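Local coordinates for protein salmonella typhimurium DB7155 bacteriophage DET7 tailspike (Bacteriophage, PDB 2V5I) that probably recognises and hydrolyses the O-antigen polysaccharide of its Salmonella host, serving as the trimeric receptor-binding tailspike of the phage, at residues V335-V349 and A357-I371. Numbering follows the deposited sequence.
Sequences VGLGMDGSGGYVSNV and AGMLAHTYNRVFSNI
Two successive rungs of the right-handed parallel beta-helix stack here, Val335-Val349 on Ala357-Ile371. Strand 338-342 pairs in parallel with 359-364, and 345-347 with 367-369. Leu360 N bonds Leu337 O (2.9 Å), and Val346 N bonds Val367 O (2.9 Å).

At the turn between the strands, Arg366 reaches into the bend of the other rung. Arg366 CG lies anti to the backbone N (chi1 -173°) and the chain bends at chi3, which brings the guanidinium edge to Gly343 O, with Gly341 O over one face. Arg366 NE meets Gly343 O at 2.7 Å, nearly straight and in the guanidinium plane. Arg366 NH1 adds weak bonds to Asp340 O (3.0 Å) and to Met339 SD. These bonds limit rotation of the buried group.

Inside the coil, Met339 SD also lies obliquely to the Phe368 ring, 4.0 Å from Phe368 CE2, in a Met-aromatic contact. Val346 CB packs 3.8 Å from Phe368 CD2. At the next corner, Asn370 ND2 donates to Asn348 OD1 (2.8 Å). The oxygen lies in the Asn370 amide plane.

Asn320 also binds Arg366 NH2. Asn370 packs on Asn370 of the third subunit, and Tyr345 OH bonds Asp375 of the second subunit. The pair lies between strand 290-291, next to 335-342, and strand 386-388, against Met359 and Leu360.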
loop_
_atom_site.group_PDB
_atom_site.type_symbol
_atom_site.label_atom_id
_atom_site.label_comp_id
_atom_site.label_asym_id
_atom_site.label_seq_id
_atom_site.Cartn_x
_atom_site.Cartn_y
_atom_site.Cartn_z
ATOM N N VAL A 335 18.378 12.366 4.652
ATOM C CA VAL A 335 18.102 11.042 4.091
ATOM C C VAL A 335 16.587 10.763 4.254
ATOM O O VAL A 335 16.074 10.928 5.377
ATOM C CB VAL A 335 18.848 9.974 4.876
ATOM C CG1 VAL A 335 18.570 8.596 4.334
ATOM C CG2 VAL A 335 20.315 10.214 4.786
ATOM N N GLY A 336 15.898 10.246 3.252
ATOM C CA GLY A 336 14.486 10.007 3.444
ATOM C C GLY A 336 14.158 9.037 4.570
ATOM O O GLY A 336 13.353 9.353 5.461
ATOM N N LEU A 337 14.712 7.812 4.460
ATOM C CA LEU A 337 14.560 6.738 5.456
ATOM C C LEU A 337 15.964 6.281 5.910
ATOM O O LEU A 337 16.753 5.783 5.111
ATOM C CB LEU A 337 13.797 5.540 4.887
ATOM C CG LEU A 337 13.690 4.330 5.796
ATOM C CD1 LEU A 337 12.938 4.565 7.057
ATOM C CD2 LEU A 337 13.032 3.177 5.037
ATOM N N GLY A 338 16.214 6.435 7.203
ATOM C CA GLY A 338 17.465 6.047 7.825
ATOM C C GLY A 338 17.205 4.947 8.814
ATOM O O GLY A 338 16.276 5.012 9.598
ATOM N N MET A 339 17.960 3.857 8.729
ATOM C CA MET A 339 17.832 2.831 9.746
ATOM C C MET A 339 19.117 2.051 9.919
ATOM O O MET A 339 20.063 2.204 9.143
ATOM C CB MET A 339 16.696 1.891 9.433
ATOM C CG MET A 339 16.709 1.378 8.096
ATOM S SD MET A 339 15.438 0.054 7.866
ATOM C CE MET A 339 13.950 0.904 8.127
ATOM N N ASP A 340 19.167 1.316 11.013
ATOM C CA ASP A 340 20.250 0.335 11.265
ATOM C C ASP A 340 19.673 -0.895 11.959
ATOM O O ASP A 340 18.442 -0.945 12.229
ATOM C CB ASP A 340 21.447 0.944 12.016
ATOM C CG ASP A 340 21.261 1.084 13.551
ATOM O OD1 ASP A 340 20.222 0.675 14.082
ATOM O OD2 ASP A 340 22.210 1.678 14.204
ATOM N N GLY A 341 20.490 -1.916 12.184
ATOM C CA GLY A 341 20.099 -3.058 12.949
ATOM C C GLY A 341 20.120 -4.343 12.175
ATOM O O GLY A 341 20.402 -4.346 10.986
ATOM N N SER A 342 19.886 -5.433 12.876
ATOM C CA SER A 342 19.817 -6.777 12.290
ATOM C C SER A 342 18.417 -7.361 12.373
ATOM O O SER A 342 17.628 -7.043 13.278
ATOM C CB SER A 342 20.839 -7.702 12.932
ATOM O OG SER A 342 20.532 -8.060 14.287
ATOM N N GLY A 343 18.107 -8.266 11.433
ATOM C CA GLY A 343 16.831 -8.915 11.446
ATOM C C GLY A 343 15.750 -8.014 10.923
ATOM O O GLY A 343 15.983 -6.854 10.550
ATOM N N GLY A 344 14.556 -8.555 10.860
ATOM C CA GLY A 344 13.383 -7.737 10.625
ATOM C C GLY A 344 12.956 -7.552 9.167
ATOM O O GLY A 344 13.575 -8.069 8.241
ATOM N N TYR A 345 11.845 -6.810 9.045
ATOM C CA TYR A 345 11.101 -6.600 7.784
ATOM C C TYR A 345 10.752 -5.137 7.616
ATOM O O TYR A 345 10.428 -4.448 8.605
ATOM C CB TYR A 345 9.834 -7.472 7.764
ATOM C CG TYR A 345 10.170 -8.955 7.736
ATOM C CD1 TYR A 345 10.475 -9.635 8.898
ATOM C CD2 TYR A 345 10.326 -9.641 6.556
ATOM C CE1 TYR A 345 10.854 -10.983 8.877
ATOM C CE2 TYR A 345 10.678 -10.983 6.523
ATOM C CZ TYR A 345 11.043 -11.623 7.724
ATOM O OH TYR A 345 11.410 -12.937 7.721
ATOM N N VAL A 346 10.797 -4.647 6.384
ATOM C CA VAL A 346 10.362 -3.287 6.044
ATOM C C VAL A 346 9.525 -3.463 4.771
ATOM O O VAL A 346 9.919 -4.204 3.880
ATOM C CB VAL A 346 11.560 -2.412 5.713
ATOM C CG1 VAL A 346 11.120 -1.071 5.212
ATOM C CG2 VAL A 346 12.406 -2.268 6.917
ATOM N N SER A 347 8.299 -2.917 4.738
ATOM C CA SER A 347 7.450 -3.076 3.564
ATOM C C SER A 347 6.682 -1.819 3.200
ATOM O O SER A 347 6.363 -0.981 4.036
ATOM C CB SER A 347 6.381 -4.176 3.771
ATOM O OG SER A 347 5.661 -3.972 4.996
ATOM N N ASN A 348 6.439 -1.679 1.905
ATOM C CA ASN A 348 5.520 -0.687 1.430
ATOM C C ASN A 348 5.972 0.716 1.820
ATOM O O ASN A 348 5.266 1.478 2.503
ATOM C CB ASN A 348 4.089 -1.001 1.887
ATOM C CG ASN A 348 3.696 -2.464 1.616
ATOM O OD1 ASN A 348 4.086 -3.077 0.598
ATOM N ND2 ASN A 348 2.986 -3.053 2.566
ATOM N N VAL A 349 7.162 1.059 1.345
ATOM C CA VAL A 349 7.786 2.346 1.622
ATOM C C VAL A 349 7.818 3.131 0.344
ATOM O O VAL A 349 8.184 2.585 -0.674
ATOM C CB VAL A 349 9.257 2.089 2.102
ATOM C CG1 VAL A 349 10.099 3.357 2.098
ATOM C CG2 VAL A 349 9.249 1.476 3.498
ATOM N N ALA A 357 19.903 11.672 -0.199
ATOM C CA ALA A 357 19.709 10.241 -0.402
ATOM C C ALA A 357 18.273 9.852 -0.046
ATOM O O ALA A 357 17.655 10.423 0.866
ATOM C CB ALA A 357 20.667 9.489 0.424
ATOM N N GLY A 358 17.779 8.792 -0.680
ATOM C CA GLY A 358 16.458 8.329 -0.350
ATOM C C GLY A 358 16.405 7.365 0.807
ATOM O O GLY A 358 15.487 7.435 1.616
ATOM N N MET A 359 17.350 6.409 0.841
ATOM C CA MET A 359 17.426 5.458 1.937
ATOM C C MET A 359 18.886 5.202 2.292
ATOM O O MET A 359 19.705 5.015 1.416
ATOM C CB MET A 359 16.731 4.113 1.611
ATOM C CG MET A 359 16.686 3.151 2.802
ATOM S SD MET A 359 15.632 1.703 2.526
ATOM C CE MET A 359 16.792 0.688 1.585
ATOM N N LEU A 360 19.169 5.089 3.596
ATOM C CA LEU A 360 20.486 4.697 4.065
ATOM C C LEU A 360 20.225 3.696 5.160
ATOM O O LEU A 360 19.847 4.038 6.293
ATOM C CB LEU A 360 21.302 5.897 4.581
ATOM C CG LEU A 360 22.814 5.672 4.625
ATOM C CD1 LEU A 360 23.494 6.940 5.088
ATOM C CD2 LEU A 360 23.215 4.533 5.506
ATOM N N ALA A 361 20.347 2.414 4.809
ATOM C CA ALA A 361 20.079 1.335 5.708
ATOM C C ALA A 361 21.385 0.668 6.066
ATOM O O ALA A 361 21.947 -0.107 5.297
ATOM C CB ALA A 361 19.117 0.324 5.047
ATOM N N HIS A 362 21.827 0.903 7.291
ATOM C CA HIS A 362 23.009 0.255 7.819
ATOM C C HIS A 362 22.562 -0.991 8.558
ATOM O O HIS A 362 22.629 -1.101 9.804
ATOM C CB HIS A 362 23.775 1.222 8.731
ATOM C CG HIS A 362 25.162 0.769 9.023
ATOM N ND1 HIS A 362 26.187 1.656 9.253
ATOM C CD2 HIS A 362 25.696 -0.469 9.128
ATOM C CE1 HIS A 362 27.295 0.977 9.478
ATOM N NE2 HIS A 362 27.033 -0.310 9.399
ATOM N N THR A 363 22.077 -1.956 7.762
ATOM C CA THR A 363 21.317 -3.078 8.243
ATOM C C THR A 363 21.902 -4.378 7.741
ATOM O O THR A 363 22.616 -4.406 6.720
ATOM C CB THR A 363 19.852 -3.015 7.796
ATOM O OG1 THR A 363 19.813 -2.900 6.356
ATOM C CG2 THR A 363 19.189 -1.787 8.407
ATOM N N TYR A 364 21.604 -5.415 8.507
ATOM C CA TYR A 364 22.088 -6.783 8.317
ATOM C C TYR A 364 20.962 -7.759 8.457
ATOM O O TYR A 364 20.207 -7.688 9.415
ATOM C CB TYR A 364 23.153 -7.104 9.390
ATOM C CG TYR A 364 24.273 -6.110 9.390
ATOM C CD1 TYR A 364 24.130 -4.883 10.031
ATOM C CD2 TYR A 364 25.448 -6.367 8.725
ATOM C CE1 TYR A 364 25.110 -3.946 9.999
ATOM C CE2 TYR A 364 26.447 -5.403 8.681
ATOM C CZ TYR A 364 26.282 -4.216 9.348
ATOM O OH TYR A 364 27.281 -3.272 9.332
ATOM N N ASN A 365 20.843 -8.715 7.527
ATOM C CA ASN A 365 19.796 -9.754 7.592
ATOM C C ASN A 365 18.379 -9.204 7.720
ATOM O O ASN A 365 17.531 -9.730 8.497
ATOM C CB ASN A 365 20.060 -10.737 8.740
ATOM C CG ASN A 365 19.178 -12.018 8.655
ATOM O OD1 ASN A 365 19.081 -12.644 7.591
ATOM N ND2 ASN A 365 18.591 -12.422 9.781
ATOM N N ARG A 366 18.151 -8.130 6.942
ATOM C CA ARG A 366 16.824 -7.498 6.892
ATOM C C ARG A 366 16.231 -7.646 5.509
ATOM O O ARG A 366 16.943 -7.681 4.528
ATOM C CB ARG A 366 16.961 -6.004 7.213
ATOM C CG ARG A 366 15.638 -5.225 7.367
ATOM C CD ARG A 366 15.793 -3.944 8.211
ATOM N NE ARG A 366 16.124 -4.274 9.632
ATOM C CZ ARG A 366 16.402 -3.437 10.593
ATOM N NH1 ARG A 366 16.344 -2.160 10.383
ATOM N NH2 ARG A 366 16.690 -3.939 11.792
ATOM N N VAL A 367 14.905 -7.734 5.462
ATOM C CA VAL A 367 14.143 -7.861 4.199
ATOM C C VAL A 367 13.385 -6.568 3.937
ATOM O O VAL A 367 12.661 -6.114 4.778
ATOM C CB VAL A 367 13.143 -9.040 4.231
ATOM C CG1 VAL A 367 12.438 -9.166 2.852
ATOM C CG2 VAL A 367 13.852 -10.339 4.560
ATOM N N PHE A 368 13.472 -6.083 2.688
ATOM C CA PHE A 368 12.786 -4.894 2.209
ATOM C C PHE A 368 11.885 -5.324 1.050
ATOM O O PHE A 368 12.400 -5.962 0.114
ATOM C CB PHE A 368 13.804 -3.893 1.672
ATOM C CG PHE A 368 14.773 -3.414 2.704
ATOM C CD1 PHE A 368 15.950 -4.098 2.940
ATOM C CD2 PHE A 368 14.533 -2.214 3.365
ATOM C CE1 PHE A 368 16.854 -3.646 3.920
ATOM C CE2 PHE A 368 15.408 -1.784 4.354
ATOM C CZ PHE A 368 16.581 -2.460 4.591
ATOM N N SER A 369 10.553 -5.125 1.127
ATOM C CA SER A 369 9.668 -5.559 0.056
ATOM C C SER A 369 8.781 -4.388 -0.369
ATOM O O SER A 369 8.289 -3.635 0.481
ATOM C CB SER A 369 8.819 -6.754 0.473
ATOM O OG SER A 369 9.636 -7.804 1.017
ATOM N N ASN A 370 8.580 -4.248 -1.675
ATOM C CA ASN A 370 7.619 -3.298 -2.236
ATOM C C ASN A 370 7.997 -1.863 -1.887
ATOM O O ASN A 370 7.303 -1.149 -1.168
ATOM C CB ASN A 370 6.193 -3.598 -1.788
ATOM C CG ASN A 370 5.174 -2.981 -2.694
ATOM O OD1 ASN A 370 5.438 -2.777 -3.886
ATOM N ND2 ASN A 370 4.016 -2.636 -2.140
ATOM N N ILE A 371 9.183 -1.495 -2.367
ATOM C CA ILE A 371 9.886 -0.216 -2.051
ATOM C C ILE A 371 9.878 0.683 -3.289
ATOM O O ILE A 371 10.108 0.236 -4.402
ATOM C CB ILE A 371 11.372 -0.476 -1.632
ATOM C CG1 ILE A 371 11.481 -1.507 -0.493
ATOM C CG2 ILE A 371 12.037 0.811 -1.184
ATOM C CD1 ILE A 371 10.806 -1.134 0.798
HETATM O O HOH W 1 15.016 -10.466 8.225
HETATM O O HOH W 2 9.396 -7.168 3.770
HETATM O O HOH W 3 5.988 1.225 -2.214
#